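Local coordinates for protein acarbose Kinase Mak1 (Uncultured bacterium, PDB 6WB4) that probably phosphorylates the antidiabetic drug acarbose with ATP as a carbohydrate kinase of the pfkB family, consistent with microbial resistance to the drug, at residues T179-W184 and D193-A198; V201-A206 and Q225-M230; D217-G222 and W239-E244. All blocks are in the same frame, centred on the assembly; numbering follows the deposited sequence.

Overall arrangement
All three contacts share the large mixed sheet of the pfkB fold and lie on the same side of the chain's centre. Interaction 1 joins strand 176-180 to helix 192-195. Interaction 2, its centre about 9 Å away, pairs the next two parallel strands, 200-204 and 226-230. Interaction 3 ties helix 211-221 to the antiparallel strand 236-240, with its centre about 11 Å from that of interaction 2 and about 14 Å from that of interaction 1. Interaction 1 closes along the chain before the others open, whereas the segments of interactions 2 and 3 alternate. The loop after strand 176-180 reaches acarbose, and the C-terminal strand ends of interaction 2 reach ATP; interaction 3 lies near the surface.

Interaction 1 of 3, residues T179-W184 and D193-A198; sequences TDLHDW and DFAYGA. With AC1 (4,6-dideoxy-4-{[(1S,4R,5S,6S)-4,5,6-trihydroxy-3-(hydroxymethyl)cyclohex-2-en-1-yl]amino}-alpha-D-glucopyranose), chain D.
Leu181 forks over the short helix segment: its CD1 lies 3.7 Å from Ala195 CB, and its CD2 lies 3.8 Å from Phe194 CB. Ala195 CB is shared, since the benzo end of the Trp184 indole also reaches it, with CH2 at 3.9 Å. Within strand 176-180, Thr179 has OG1 anti to the backbone N (chi1 -173°) and CG2 between N and the carbonyl carbon, which brings this methyl to Ala198 CB, 3.8 Å away, and to the backbone O of Phe194. The Phe194 ring leads off from the contact to pack on Ile159, Arg164 and Leu167. This apolar packing closes a beta-alpha-beta crossover, in which helix 192-195 links the parallel strands 176-180 and 200-204 of the large pfkB kinase sheet.

Polar groups are satisfied elsewhere: Thr179 OG1 bonds to Val157 O, and Trp184 NE1 to Ala188 O, while the indole stacks on His191. Asp180 makes an Asx turn, its OD1 accepting from His182 N at 3.0 Å with an N-H...O angle of 154°. The donor stands above the carboxylate plane, and the carboxylate carbon lies against one face of the His182 imidazole.

That turn leads into the drug pocket. Asp183 OD1 accepts from O3 of the acarbose unit AC1 at 3.0 Å and, weakly, from its O2 at 2.9 Å. His182 CD2 approaches the sugar methyl C6 of AC1 at 3.7 Å, while Arg126 and His62 also bond AC1.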
loop_
_atom_site.group_PDB
_atom_site.type_symbol
_atom_site.label_atom_id
_atom_site.label_comp_id
_atom_site.label_asym_id
_atom_site.label_seq_id
_atom_site.Cartn_x
_atom_site.Cartn_y
_atom_site.Cartn_z
ATOM N N THR B 179 29.011 3.863 -2.244
ATOM C CA THR B 179 27.819 3.841 -1.404
ATOM C C THR B 179 27.088 5.178 -1.491
ATOM O O THR B 179 27.692 6.206 -1.791
ATOM C CB THR B 179 28.145 3.551 0.084
ATOM O OG1 THR B 179 26.925 3.385 0.820
ATOM C CG2 THR B 179 28.948 4.697 0.702
ATOM N N ASP B 180 25.789 5.163 -1.209
ATOM C CA ASP B 180 24.995 6.380 -1.264
ATOM C C ASP B 180 24.419 6.657 0.122
ATOM O O ASP B 180 23.488 5.990 0.563
ATOM C CB ASP B 180 23.882 6.251 -2.299
ATOM C CG ASP B 180 23.169 7.566 -2.565
ATOM O OD1 ASP B 180 23.336 8.519 -1.776
ATOM O OD2 ASP B 180 22.419 7.636 -3.561
ATOM N N LEU B 181 24.969 7.655 0.800
ATOM C CA LEU B 181 24.591 7.944 2.182
ATOM C C LEU B 181 23.218 8.607 2.287
ATOM O O LEU B 181 22.639 8.679 3.370
ATOM C CB LEU B 181 25.648 8.841 2.823
ATOM C CG LEU B 181 27.026 8.193 2.862
ATOM C CD1 LEU B 181 28.010 9.102 3.540
ATOM C CD2 LEU B 181 26.944 6.873 3.611
ATOM N N HIS B 182 22.696 9.054 1.150
ATOM C CA HIS B 182 21.429 9.775 1.092
ATOM C C HIS B 182 21.418 10.944 2.064
ATOM O O HIS B 182 22.435 11.620 2.240
ATOM C CB HIS B 182 20.270 8.814 1.362
ATOM C CG HIS B 182 20.242 7.659 0.416
ATOM N ND1 HIS B 182 19.947 7.802 -0.923
ATOM C CD2 HIS B 182 20.520 6.346 0.602
ATOM C CE1 HIS B 182 20.026 6.623 -1.516
ATOM N NE2 HIS B 182 20.372 5.724 -0.613
ATOM N N ASP B 183 20.274 11.190 2.689
ATOM C CA ASP B 183 20.169 12.298 3.628
ATOM C C ASP B 183 20.864 11.943 4.938
ATOM O O ASP B 183 20.259 11.397 5.854
ATOM C CB ASP B 183 18.701 12.656 3.862
ATOM C CG ASP B 183 17.886 11.462 4.291
ATOM O OD1 ASP B 183 18.263 10.347 3.889
ATOM O OD2 ASP B 183 16.898 11.625 5.038
ATOM N N TRP B 184 22.145 12.276 5.021
ATOM C CA TRP B 184 22.940 12.031 6.218
ATOM C C TRP B 184 23.329 13.383 6.788
ATOM O O TRP B 184 23.694 14.279 6.033
ATOM C CB TRP B 184 24.177 11.188 5.884
ATOM C CG TRP B 184 25.057 10.869 7.066
ATOM C CD1 TRP B 184 24.658 10.396 8.277
ATOM C CD2 TRP B 184 26.489 10.998 7.137
ATOM N NE1 TRP B 184 25.747 10.221 9.102
ATOM C CE2 TRP B 184 26.879 10.588 8.428
ATOM C CE3 TRP B 184 27.473 11.429 6.241
ATOM C CZ2 TRP B 184 28.214 10.592 8.841
ATOM C CZ3 TRP B 184 28.800 11.429 6.654
ATOM C CH2 TRP B 184 29.155 11.013 7.940
ATOM N N ASP B 193 30.501 3.882 9.084
ATOM C CA ASP B 193 31.200 2.744 8.492
ATOM C C ASP B 193 31.191 2.817 6.964
ATOM O O ASP B 193 32.177 2.489 6.303
ATOM C CB ASP B 193 30.560 1.430 8.939
ATOM C CG ASP B 193 31.143 0.903 10.232
ATOM O OD1 ASP B 193 32.338 1.150 10.489
ATOM O OD2 ASP B 193 30.411 0.223 10.981
ATOM N N PHE B 194 30.063 3.249 6.413
ATOM C CA PHE B 194 29.908 3.405 4.979
ATOM C C PHE B 194 30.638 4.646 4.475
ATOM O O PHE B 194 31.309 4.613 3.436
ATOM C CB PHE B 194 28.431 3.498 4.613
ATOM C CG PHE B 194 27.618 2.297 5.014
ATOM C CD1 PHE B 194 27.541 1.190 4.193
ATOM C CD2 PHE B 194 26.900 2.293 6.196
ATOM C CE1 PHE B 194 26.777 0.095 4.551
ATOM C CE2 PHE B 194 26.131 1.203 6.555
ATOM C CZ PHE B 194 26.070 0.103 5.732
ATOM N N ALA B 195 30.507 5.741 5.219
ATOM C CA ALA B 195 31.147 7.000 4.859
ATOM C C ALA B 195 32.665 6.874 4.836
ATOM O O ALA B 195 33.319 7.460 3.977
ATOM C CB ALA B 195 30.728 8.097 5.815
ATOM N N TYR B 196 33.224 6.112 5.777
ATOM C CA TYR B 196 34.681 5.999 5.897
ATOM C C TYR B 196 35.210 4.748 5.213
ATOM O O TYR B 196 36.420 4.529 5.154
ATOM C CB TYR B 196 35.115 5.979 7.367
ATOM C CG TYR B 196 34.629 7.149 8.192
ATOM C CD1 TYR B 196 34.346 8.377 7.609
ATOM C CD2 TYR B 196 34.454 7.020 9.563
ATOM C CE1 TYR B 196 33.900 9.443 8.373
ATOM C CE2 TYR B 196 34.009 8.073 10.332
ATOM C CZ TYR B 196 33.733 9.282 9.736
ATOM O OH TYR B 196 33.286 10.328 10.509
ATOM N N GLY B 197 34.305 3.922 4.704
ATOM C CA GLY B 197 34.688 2.612 4.218
ATOM C C GLY B 197 34.629 2.410 2.714
ATOM O O GLY B 197 35.085 1.379 2.216
ATOM N N ALA B 198 34.085 3.377 1.981
ATOM C CA ALA B 198 33.937 3.199 0.539
ATOM C C ALA B 198 34.883 4.092 -0.248
ATOM O O ALA B 198 35.266 5.168 0.204
ATOM C CB ALA B 198 32.490 3.459 0.114
HETATM C C1 AC1 D . 18.413 6.118 4.910
HETATM O O2 AC1 D . 17.583 8.233 5.760
HETATM C C2 AC1 D . 17.732 7.435 4.576
HETATM C C4A AC1 D . 12.740 7.243 -0.494
HETATM C C3 AC1 D . 16.374 7.226 3.916
HETATM O O3 AC1 D . 15.961 8.482 3.358
HETATM C C4 AC1 D . 16.403 6.162 2.814
HETATM N N4A AC1 D . 15.054 5.660 2.595
HETATM C C5 AC1 D . 17.328 4.976 3.106
HETATM O O5 AC1 D . 18.560 5.377 3.701
HETATM C C6 AC1 D . 17.681 4.232 1.824
HETATM C C1B AC1 D . 14.082 6.475 1.884
HETATM C C2B AC1 D . 12.909 5.627 1.369
HETATM O O2B AC1 D . 13.104 4.245 1.704
HETATM C C3B AC1 D . 12.681 5.768 -0.135
HETATM O O3B AC1 D . 11.422 5.189 -0.515
HETATM O O4 AC1 D . 12.299 7.484 -1.834
HETATM C C5B AC1 D . 14.183 7.578 -0.346
HETATM C C7B AC1 D . 14.784 7.265 0.798
HETATM C C6B AC1 D . 14.980 8.212 -1.457
HETATM O O6B AC1 D . 16.218 7.498 -1.591
#

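Interaction 2 of 3, residues V201-A206 and Q225-M230; sequences VFVSAA and QFVVVM. With ATP (adenosine-5'-triphosphate), chain H.
Val201 to Ser204 pair in parallel with Val227 to Met230, the strand axes 4.8 Å apart at closest and 25° from parallel. Val201 O takes Val228 N at 2.8 Å, Val203 N gives to Val228 O, Val203 O receives Met230 N, and Ala205 N continues the pattern beyond the strand to Met230 O; the bond from Val201 N to Phe226 O is weak.

On the face carrying Phe202 and Met230, Val228 lies beside the aromatic ring and points the same way, with CB 3.6 Å from Phe202 CD2. Met230, a selenomethionine in this labelled protein, bends at its third torsion (-54°), which folds CE back to Phe202 CB at 3.7 Å, near the ring plane at its edge. Helix 265-280 covers this face: Phe273 meets the Phe202 ring edge-to-face, and Phe269 packs on Val228 and Met230. On the other face Val203 CG1 touches Val229 CG2 at 4.0 Å and also approaches Val227. Val229 CG1 reaches Ala205 CB at 3.8 Å, and helix 211-221 completes the beta-alpha-beta unit by covering Val227 and Val229.

The C-terminal ends of these two interior strands border the nucleotide. Ser204 OG accepts from Ala206 N in an ST turn and lies 3.5 Å from ATP O2B, near but not a clear hydrogen bond. The CB and CG methylenes of Met230 lie against the ribose at C5' and O3' in van der Waals contact, CG 3.3 Å from O3'. With backbone bonds running between the strands and apolar packing on both faces, the strand ends present the Met230 and Ser204 side chains to ATP.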
loop_
_atom_site.group_PDB
_atom_site.type_symbol
_atom_site.label_atom_id
_atom_site.label_comp_id
_atom_site.label_asym_id
_atom_site.label_seq_id
_atom_site.Cartn_x
_atom_site.Cartn_y
_atom_site.Cartn_z
ATOM N N VAL B 201 32.164 7.921 -2.478
ATOM C CA VAL B 201 31.067 8.233 -1.571
ATOM C C VAL B 201 30.099 9.232 -2.190
ATOM O O VAL B 201 30.512 10.267 -2.711
ATOM C CB VAL B 201 31.592 8.803 -0.230
ATOM C CG1 VAL B 201 30.436 9.212 0.697
ATOM C CG2 VAL B 201 32.544 7.809 0.446
ATOM N N PHE B 202 28.812 8.899 -2.150
ATOM C CA PHE B 202 27.763 9.799 -2.618
ATOM C C PHE B 202 26.893 10.181 -1.429
ATOM O O PHE B 202 26.569 9.335 -0.592
ATOM C CB PHE B 202 26.911 9.154 -3.721
ATOM C CG PHE B 202 27.692 8.757 -4.951
ATOM C CD1 PHE B 202 28.343 7.534 -5.013
ATOM C CD2 PHE B 202 27.784 9.613 -6.042
ATOM C CE1 PHE B 202 29.066 7.170 -6.148
ATOM C CE2 PHE B 202 28.505 9.254 -7.180
ATOM C CZ PHE B 202 29.143 8.034 -7.233
ATOM N N VAL B 203 26.509 11.447 -1.349
ATOM C CA VAL B 203 25.653 11.888 -0.257
ATOM C C VAL B 203 24.771 13.057 -0.692
ATOM O O VAL B 203 25.162 13.863 -1.540
ATOM C CB VAL B 203 26.487 12.287 0.982
ATOM C CG1 VAL B 203 27.434 13.433 0.641
ATOM C CG2 VAL B 203 25.577 12.643 2.170
ATOM N N SER B 204 23.567 13.111 -0.128
ATOM C CA SER B 204 22.629 14.197 -0.372
ATOM C C SER B 204 23.021 15.435 0.405
ATOM O O SER B 204 23.576 15.332 1.500
ATOM C CB SER B 204 21.211 13.777 0.009
ATOM O OG SER B 204 20.303 14.848 -0.176
ATOM N N ALA B 205 22.759 16.605 -0.165
ATOM C CA ALA B 205 22.996 17.860 0.549
ATOM C C ALA B 205 21.884 18.153 1.552
ATOM O O ALA B 205 22.088 18.888 2.516
ATOM C CB ALA B 205 23.130 19.009 -0.427
ATOM N N ALA B 206 20.720 17.552 1.314
ATOM C CA ALA B 206 19.468 17.887 1.998
ATOM C C ALA B 206 19.559 18.071 3.515
ATOM O O ALA B 206 18.942 18.984 4.064
ATOM C CB ALA B 206 18.423 16.819 1.680
ATOM N N GLN B 225 38.231 8.345 -2.135
ATOM C CA GLN B 225 39.066 9.075 -3.084
ATOM C C GLN B 225 38.422 10.406 -3.429
ATOM O O GLN B 225 39.105 11.373 -3.753
ATOM C CB GLN B 225 39.293 8.262 -4.357
ATOM C CG GLN B 225 40.052 6.969 -4.149
ATOM C CD GLN B 225 40.010 6.087 -5.375
ATOM O OE1 GLN B 225 39.745 6.559 -6.481
ATOM N NE2 GLN B 225 40.257 4.793 -5.188
ATOM N N PHE B 226 37.095 10.441 -3.369
ATOM C CA PHE B 226 36.364 11.686 -3.546
ATOM C C PHE B 226 34.974 11.600 -2.914
ATOM O O PHE B 226 34.508 10.516 -2.569
ATOM C CB PHE B 226 36.245 12.040 -5.037
ATOM C CG PHE B 226 35.825 10.889 -5.907
ATOM C CD1 PHE B 226 34.486 10.608 -6.101
ATOM C CD2 PHE B 226 36.769 10.095 -6.536
ATOM C CE1 PHE B 226 34.097 9.550 -6.901
ATOM C CE2 PHE B 226 36.385 9.040 -7.335
ATOM C CZ PHE B 226 35.047 8.769 -7.520
ATOM N N VAL B 227 34.316 12.745 -2.761
ATOM C CA VAL B 227 32.971 12.763 -2.199
ATOM C C VAL B 227 32.054 13.552 -3.115
ATOM O O VAL B 227 32.313 14.714 -3.421
ATOM C CB VAL B 227 32.933 13.384 -0.785
ATOM C CG1 VAL B 227 31.493 13.534 -0.315
ATOM C CG2 VAL B 227 33.723 12.536 0.200
ATOM N N VAL B 228 30.991 12.911 -3.572
ATOM C CA VAL B 228 30.035 13.585 -4.430
ATOM C C VAL B 228 28.800 14.017 -3.658
ATOM O O VAL B 228 28.040 13.181 -3.159
ATOM C CB VAL B 228 29.603 12.693 -5.598
ATOM C CG1 VAL B 228 28.618 13.439 -6.490
ATOM C CG2 VAL B 228 30.825 12.239 -6.389
ATOM N N VAL B 229 28.606 15.329 -3.564
ATOM C CA VAL B 229 27.428 15.875 -2.910
ATOM C C VAL B 229 26.414 16.275 -3.954
ATOM O O VAL B 229 26.691 17.103 -4.818
ATOM C CB VAL B 229 27.766 17.089 -2.029
ATOM C CG1 VAL B 229 26.525 17.556 -1.288
ATOM C CG2 VAL B 229 28.876 16.729 -1.043
HETATM N N MSE B 230 25.238 15.673 -3.878
HETATM C CA MSE B 230 24.174 15.980 -4.818
HETATM C C MSE B 230 23.204 16.991 -4.213
HETATM O O MSE B 230 22.875 16.917 -3.026
HETATM C CB MSE B 230 23.467 14.692 -5.236
HETATM C CG MSE B 230 24.308 13.871 -6.214
HETATM SE SE MSE B 230 23.964 11.961 -6.180
HETATM C CE MSE B 230 24.247 11.664 -4.277
HETATM P PG ATP H . 17.138 10.037 -3.609
HETATM O O1G ATP H . 15.722 10.504 -3.857
HETATM O O2G ATP H . 17.593 10.137 -2.171
HETATM O O3G ATP H . 17.490 8.735 -4.287
HETATM P PB ATP H . 18.150 12.653 -3.857
HETATM O O1B ATP H . 16.753 13.207 -3.691
HETATM O O2B ATP H . 19.131 12.709 -2.708
HETATM O O3B ATP H . 18.044 11.128 -4.372
HETATM P PA ATP H . 18.958 14.959 -5.260
HETATM O O1A ATP H . 19.937 15.441 -4.215
HETATM O O2A ATP H . 17.569 15.555 -5.312
HETATM O O3A ATP H . 18.829 13.359 -5.134
HETATM O "O5'" ATP H . 19.635 15.110 -6.719
HETATM C "C5'" ATP H . 20.594 14.150 -7.172
HETATM C "C4'" ATP H . 21.216 14.538 -8.514
HETATM O "O4'" ATP H . 20.270 14.402 -9.581
HETATM C "C3'" ATP H . 21.720 15.974 -8.545
HETATM O "O3'" ATP H . 23.134 16.027 -8.354
HETATM C "C2'" ATP H . 21.360 16.490 -9.923
HETATM O "O2'" ATP H . 22.501 16.480 -10.788
HETATM C "C1'" ATP H . 20.289 15.546 -10.439
HETATM N N9 ATP H . 19.020 16.286 -10.264
HETATM C C8 ATP H . 18.130 16.098 -9.268
HETATM N N7 ATP H . 17.079 16.949 -9.377
HETATM C C5 ATP H . 17.301 17.711 -10.466
HETATM C C6 ATP H . 16.587 18.805 -11.156
HETATM N N6 ATP H . 15.402 19.260 -10.686
HETATM N N1 ATP H . 17.159 19.327 -12.263
HETATM C C2 ATP H . 18.337 18.876 -12.737
HETATM N N3 ATP H . 19.041 17.885 -12.164
HETATM C C4 ATP H . 18.581 17.273 -11.047
#

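Interaction 3 of 3, residues D217-G222 and W239-E244; sequences DVFARG and WRRSDE
Phe219 O is gripped by both terminal nitrogens of Arg241: NH1 bonds it at 2.8 Å with an N-H...O angle of 149°, and NH2 adds a weak bond at 3.4 Å. NH1 comes from well off the carbonyl plane. The same NH2 also gives a weak bond, 2.7 Å long, to Gly222 O, which lies at the edge of the guanidinium and in its plane. One guanidinium therefore spans two backbone carbonyls at the C-terminal end of helix 211-221, where the helix dipole would probably attract a positive charge. Gly222 is the first residue to leave the helical conformation.

The Arg241 side chain gets there by running extended from CG to NE (chi3 -167°), sliding past Phe219 in the opposite direction. On the way its CG rests over one face of the phenyl ring in a CH-pi contact, 3.9 Å from the ring centroid and displaced toward the rim. Farther along, Phe219 CD1 sits over the centre of one guanidinium face, although the two planes are 46° apart. This clasp joins helix 211-221 to the end of strand 236-240, an antiparallel strand of the large pfkB sheet beside strand 226-230.

The far end of the Phe219 ring meets strand backbone: CZ lies 3.6 Å from Trp239 O, which is at the ring edge, and CE2 comes equally close to Arg240 O. Val227 and Ala224 also pack against this ring. Trp239 touches Phe219 through CB, while its indole leads away along the helix, packing on Ser212 and Val215 and bonding Glu211 through NE1. From the last residue of the strand, Arg240 NH2 forms a salt bridge to Asp243 OD2 through a nearly straight hydrogen bond, 2.6 Å long, closing across the turn that carries Arg241.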
loop_
_atom_site.group_PDB
_atom_site.type_symbol
_atom_site.label_atom_id
_atom_site.label_comp_id
_atom_site.label_asym_id
_atom_site.label_seq_id
_atom_site.Cartn_x
_atom_site.Cartn_y
_atom_site.Cartn_z
ATOM N N ASP B 217 36.073 15.582 7.337
ATOM C CA ASP B 217 35.986 14.460 8.243
ATOM C C ASP B 217 36.072 13.129 7.492
ATOM O O ASP B 217 36.783 12.222 7.918
ATOM C CB ASP B 217 34.682 14.531 9.040
ATOM C CG ASP B 217 34.512 13.361 9.979
ATOM O OD1 ASP B 217 35.425 13.107 10.790
ATOM O OD2 ASP B 217 33.466 12.685 9.887
ATOM N N VAL B 218 35.368 13.029 6.363
ATOM C CA VAL B 218 35.343 11.785 5.584
ATOM C C VAL B 218 36.726 11.376 5.050
ATOM O O VAL B 218 37.094 10.205 5.118
ATOM C CB VAL B 218 34.344 11.897 4.403
ATOM C CG1 VAL B 218 34.509 10.738 3.410
ATOM C CG2 VAL B 218 32.915 11.956 4.926
ATOM N N PHE B 219 37.493 12.337 4.545
ATOM C CA PHE B 219 38.854 12.074 4.080
ATOM C C PHE B 219 39.843 11.793 5.217
ATOM O O PHE B 219 40.806 11.041 5.045
ATOM C CB PHE B 219 39.363 13.247 3.245
ATOM C CG PHE B 219 38.682 13.374 1.923
ATOM C CD1 PHE B 219 38.407 12.249 1.166
ATOM C CD2 PHE B 219 38.330 14.616 1.426
ATOM C CE1 PHE B 219 37.780 12.355 -0.052
ATOM C CE2 PHE B 219 37.711 14.733 0.206
ATOM C CZ PHE B 219 37.434 13.600 -0.537
ATOM N N ALA B 220 39.631 12.439 6.358
ATOM C CA ALA B 220 40.504 12.259 7.517
ATOM C C ALA B 220 40.363 10.864 8.106
ATOM O O ALA B 220 41.350 10.226 8.466
ATOM C CB ALA B 220 40.211 13.311 8.581
ATOM N N ARG B 221 39.124 10.404 8.228
ATOM C CA ARG B 221 38.851 9.159 8.927
ATOM C C ARG B 221 38.559 7.991 7.984
ATOM O O ARG B 221 38.394 6.861 8.439
ATOM C CB ARG B 221 37.674 9.366 9.886
ATOM C CG ARG B 221 37.967 10.346 11.023
ATOM C CD ARG B 221 36.816 10.439 12.012
ATOM N NE ARG B 221 36.391 9.130 12.500
ATOM C CZ ARG B 221 36.840 8.565 13.617
ATOM N NH1 ARG B 221 37.723 9.203 14.372
ATOM N NH2 ARG B 221 36.396 7.368 13.983
ATOM N N GLY B 222 38.519 8.254 6.678
ATOM C CA GLY B 222 38.113 7.238 5.714
ATOM C C GLY B 222 38.987 7.059 4.484
ATOM O O GLY B 222 39.942 7.805 4.280
ATOM N N TRP B 239 33.984 16.699 -4.282
ATOM C CA TRP B 239 35.189 16.980 -3.528
ATOM C C TRP B 239 36.224 15.892 -3.714
ATOM O O TRP B 239 35.908 14.721 -3.543
ATOM C CB TRP B 239 34.872 17.104 -2.040
ATOM C CG TRP B 239 33.825 18.098 -1.707
ATOM C CD1 TRP B 239 32.475 17.943 -1.819
ATOM C CD2 TRP B 239 34.038 19.399 -1.165
ATOM N NE1 TRP B 239 31.835 19.080 -1.396
ATOM C CE2 TRP B 239 32.776 19.991 -0.988
ATOM C CE3 TRP B 239 35.181 20.131 -0.820
ATOM C CZ2 TRP B 239 32.619 21.275 -0.479
ATOM C CZ3 TRP B 239 35.024 21.406 -0.320
ATOM C CH2 TRP B 239 33.754 21.964 -0.150
ATOM N N ARG B 240 37.457 16.280 -4.031
ATOM C CA ARG B 240 38.586 15.348 -4.076
ATOM C C ARG B 240 39.534 15.618 -2.907
ATOM O O ARG B 240 39.480 16.687 -2.302
ATOM C CB ARG B 240 39.344 15.458 -5.402
ATOM C CG ARG B 240 38.452 15.309 -6.618
ATOM C CD ARG B 240 39.188 15.550 -7.921
ATOM N NE ARG B 240 39.545 16.946 -8.130
ATOM C CZ ARG B 240 39.940 17.435 -9.301
ATOM N NH1 ARG B 240 40.022 16.634 -10.356
ATOM N NH2 ARG B 240 40.253 18.719 -9.422
ATOM N N ARG B 241 40.399 14.653 -2.595
ATOM C CA ARG B 241 41.399 14.829 -1.539
ATOM C C ARG B 241 42.310 16.034 -1.764
ATOM O O ARG B 241 42.346 16.952 -0.942
ATOM C CB ARG B 241 42.261 13.571 -1.390
ATOM C CG ARG B 241 41.701 12.544 -0.420
ATOM C CD ARG B 241 42.660 11.382 -0.198
ATOM N NE ARG B 241 42.001 10.264 0.475
ATOM C CZ ARG B 241 41.790 10.194 1.789
ATOM N NH1 ARG B 241 42.200 11.174 2.588
ATOM N NH2 ARG B 241 41.175 9.136 2.307
ATOM N N SER B 242 43.043 16.024 -2.872
ATOM C CA SER B 242 43.978 17.100 -3.184
ATOM C C SER B 242 43.315 18.473 -3.225
ATOM O O SER B 242 43.623 19.339 -2.411
ATOM C CB SER B 242 44.675 16.825 -4.516
ATOM O OG SER B 242 45.430 15.627 -4.456
ATOM N N ASP B 243 42.405 18.659 -4.173
ATOM C CA ASP B 243 41.609 19.882 -4.264
ATOM C C ASP B 243 40.999 20.327 -2.935
ATOM O O ASP B 243 40.357 19.554 -2.230
ATOM C CB ASP B 243 40.498 19.708 -5.300
ATOM C CG ASP B 243 40.968 20.008 -6.710
ATOM O OD1 ASP B 243 42.147 19.731 -7.016
ATOM O OD2 ASP B 243 40.159 20.521 -7.512
ATOM N N GLU B 244 41.249 21.581 -2.587
ATOM C CA GLU B 244 40.681 22.167 -1.388
ATOM C C GLU B 244 39.286 22.684 -1.723
ATOM O O GLU B 244 38.470 22.954 -0.844
ATOM C CB GLU B 244 41.577 23.291 -0.862
ATOM C CG GLU B 244 41.229 23.770 0.539
ATOM C CD GLU B 244 42.291 24.681 1.123
ATOM O OE1 GLU B 244 43.419 24.698 0.585
ATOM O OE2 GLU B 244 41.999 25.378 2.117
#